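Local atomic coordinates of PHOX (Pseudomonas fluorescens, PDB entry 4A9V), a protein that hydrolyses phosphate monoesters as a beta-propeller alkaline phosphatase whose active site holds a complex iron-calcium cofactor. Residues Trp490-Gly495 / Thr534-Ser539. Sequence-based numbering, arbitrary orientation. Where two conformers were deposited one is given.
With CA (calcium ion), chain R; LI (lithium ion), chain G.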
loop_
_atom_site.group_PDB
_atom_site.type_symbol
_atom_site.label_atom_id
_atom_site.label_comp_id
_atom_site.label_asym_id
_atom_site.label_seq_id
_atom_site.Cartn_x
_atom_site.Cartn_y
_atom_site.Cartn_z
ATOM N N TRP A 490 10.834 10.104 1.865
ATOM C CA TRP A 490 10.123 10.419 0.635
ATOM C C TRP A 490 8.643 10.232 0.855
ATOM O O TRP A 490 8.214 9.246 1.457
ATOM C CB TRP A 490 10.630 9.517 -0.486
ATOM C CG TRP A 490 12.097 9.699 -0.764
ATOM C CD1 TRP A 490 13.167 9.068 -0.144
ATOM C CD2 TRP A 490 12.692 10.640 -1.704
ATOM N NE1 TRP A 490 14.354 9.524 -0.647
ATOM C CE2 TRP A 490 14.135 10.468 -1.598
ATOM C CE3 TRP A 490 12.188 11.556 -2.611
ATOM C CZ2 TRP A 490 15.018 11.186 -2.382
ATOM C CZ3 TRP A 490 13.086 12.289 -3.381
ATOM C CH2 TRP A 490 14.466 12.090 -3.285
ATOM N N ILE A 491 7.864 11.241 0.465
ATOM C CA ILE A 491 6.431 11.334 0.742
ATOM C C ILE A 491 5.682 11.401 -0.589
ATOM O O ILE A 491 5.993 12.243 -1.432
ATOM C CB ILE A 491 6.105 12.624 1.527
ATOM C CG1 ILE A 491 6.837 12.658 2.869
ATOM C CG2 ILE A 491 4.604 12.759 1.718
ATOM C CD1 ILE A 491 6.876 14.030 3.517
ATOM N N LEU A 492 4.752 10.477 -0.804
ATOM C CA LEU A 492 4.053 10.348 -2.078
ATOM C C LEU A 492 2.586 10.685 -1.830
ATOM O O LEU A 492 2.047 10.326 -0.789
ATOM C CB LEU A 492 4.192 8.911 -2.596
ATOM C CG LEU A 492 5.588 8.481 -3.065
ATOM C CD1 LEU A 492 6.628 8.373 -1.956
ATOM C CD2 LEU A 492 5.494 7.158 -3.796
ATOM N N THR A 493 1.931 11.360 -2.771
ATOM C CA THR A 493 0.565 11.807 -2.528
ATOM C C THR A 493 -0.496 11.150 -3.400
ATOM O O THR A 493 -0.273 10.816 -4.568
ATOM C CB THR A 493 0.400 13.343 -2.580
ATOM O OG1 THR A 493 0.393 13.825 -3.934
ATOM C CG2 THR A 493 1.488 14.037 -1.817
ATOM N N ASP A 494 -1.672 10.999 -2.798
ATOM C CA ASP A 494 -2.884 10.530 -3.453
ATOM C C ASP A 494 -4.050 11.405 -3.006
ATOM O O ASP A 494 -4.878 11.009 -2.185
ATOM C CB ASP A 494 -3.161 9.074 -3.083
ATOM C CG ASP A 494 -4.529 8.622 -3.534
ATOM O OD1 ASP A 494 -4.988 9.134 -4.576
ATOM O OD2 ASP A 494 -5.169 7.811 -2.819
ATOM N N GLY A 495 -4.029 12.645 -3.467
ATOM C CA GLY A 495 -4.970 13.637 -3.006
ATOM C C GLY A 495 -5.793 14.232 -4.118
ATOM O O GLY A 495 -5.777 13.769 -5.259
ATOM N N THR A 534 2.701 6.586 -6.349
ATOM C CA THR A 534 2.664 5.491 -5.402
ATOM C C THR A 534 3.699 4.448 -5.791
ATOM O O THR A 534 3.979 4.262 -6.968
ATOM C CB THR A 534 1.255 4.894 -5.320
ATOM O OG1 THR A 534 1.192 3.969 -4.229
ATOM C CG2 THR A 534 0.837 4.246 -6.632
ATOM N N GLY A 535 4.243 3.754 -4.799
ATOM C CA GLY A 535 5.302 2.789 -5.045
ATOM C C GLY A 535 6.654 3.475 -5.064
ATOM O O GLY A 535 6.853 4.448 -5.797
ATOM N N ILE A 536 7.582 2.977 -4.258
ATOM C CA ILE A 536 8.936 3.517 -4.246
ATOM C C ILE A 536 9.934 2.419 -3.920
ATOM O O ILE A 536 9.708 1.596 -3.034
ATOM C CB ILE A 536 9.069 4.714 -3.279
ATOM C CG1 ILE A 536 10.471 5.316 -3.363
ATOM C CG2 ILE A 536 8.698 4.335 -1.849
ATOM C CD1 ILE A 536 10.585 6.654 -2.672
ATOM N N SER A 537 11.015 2.378 -4.688
ATOM C CA SER A 537 12.158 1.500 -4.422
ATOM C C SER A 537 13.418 2.222 -4.878
ATOM O O SER A 537 13.353 3.055 -5.769
ATOM C CB SER A 537 12.036 0.192 -5.210
ATOM O OG SER A 537 10.854 -0.514 -4.884
ATOM N N PHE A 538 14.561 1.860 -4.318
ATOM C CA PHE A 538 15.839 2.380 -4.772
ATOM C C PHE A 538 16.702 1.239 -5.292
ATOM O O PHE A 538 16.717 0.147 -4.732
ATOM C CB PHE A 538 16.558 3.094 -3.626
ATOM C CG PHE A 538 15.920 4.392 -3.234
ATOM C CD1 PHE A 538 14.856 4.423 -2.347
ATOM C CD2 PHE A 538 16.390 5.585 -3.754
ATOM C CE1 PHE A 538 14.214 5.613 -2.061
ATOM C CE2 PHE A 538 15.748 6.780 -3.473
ATOM C CZ PHE A 538 14.676 6.795 -2.602
ATOM N N SER A 539 17.551 1.536 -6.265
ATOM C CA SER A 539 18.667 0.651 -6.543
ATOM C C SER A 539 19.557 0.593 -5.302
ATOM O O SER A 539 19.628 1.555 -4.537
ATOM C CB SER A 539 19.454 1.161 -7.749
ATOM O OG SER A 539 19.921 2.472 -7.507
HETATM CA CA CA R . -4.703 6.858 -0.645
HETATM LI LI LI G . -6.589 7.407 -5.164
HETATM O O HOH W 1 -6.827 5.977 -3.947
HETATM O O HOH W 2 -7.642 9.101 -4.958
HETATM O O HOH W 3 -6.424 9.178 -7.031
HETATM O O HOH W 4 -4.300 5.141 -2.531
HETATM O O HOH W 5 -6.603 5.547 -1.280
#
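W490 and F538 both set their rings beside their own backbone N (chi1 -61° and -71°), whereas I536 sends CG1 the other way, anti to its N, and stays extended through chi2. The isoleucine thus ends in CD1, 3.6 Å from W490 CB, a slim aliphatic tip meeting the root of the indole. F538 leads with its far corner: CZ lies over one indole face, toward the rim, 3.4 Å from W490 NE1. The planes make 49° and the ring centres stand 5.1 Å apart, so the two aromatics meet aslant. NE1 can sit under this apolar lid because its N-H is spent on D484, while F524 adds its ring edge-to-face with the indole. Replacing W490 with an alanine would probably open a gap beneath CZ of F538 and leave D484 without its indole donor.

Strands 490-493 and 534-538 run nearly antiparallel, 7.7 Å apart at their closest, yet share no hydrogen bond. They belong to separate four-stranded antiparallel sheets of the beta-propeller, packed through side chains as neighbouring blades are. L492 fills the interface further along: its branch CD2 rests 3.7 Å from T534 CA and close to G535, whose positive phi would jam a beta carbon against the preceding carbonyl oxygen.

Beyond the apolar rows the chain reaches the metal cluster. D494, with a short carboxylate able to bridge two cations, gives OD2 to calcium at 2.4 Å and OD1 to lithium, also at 2.4 Å. E387 and D479 share the calcium; E532, two residues before T534, shares the lithium, and T534 OG1 hydrogen-bonds D69 of the diiron pocket.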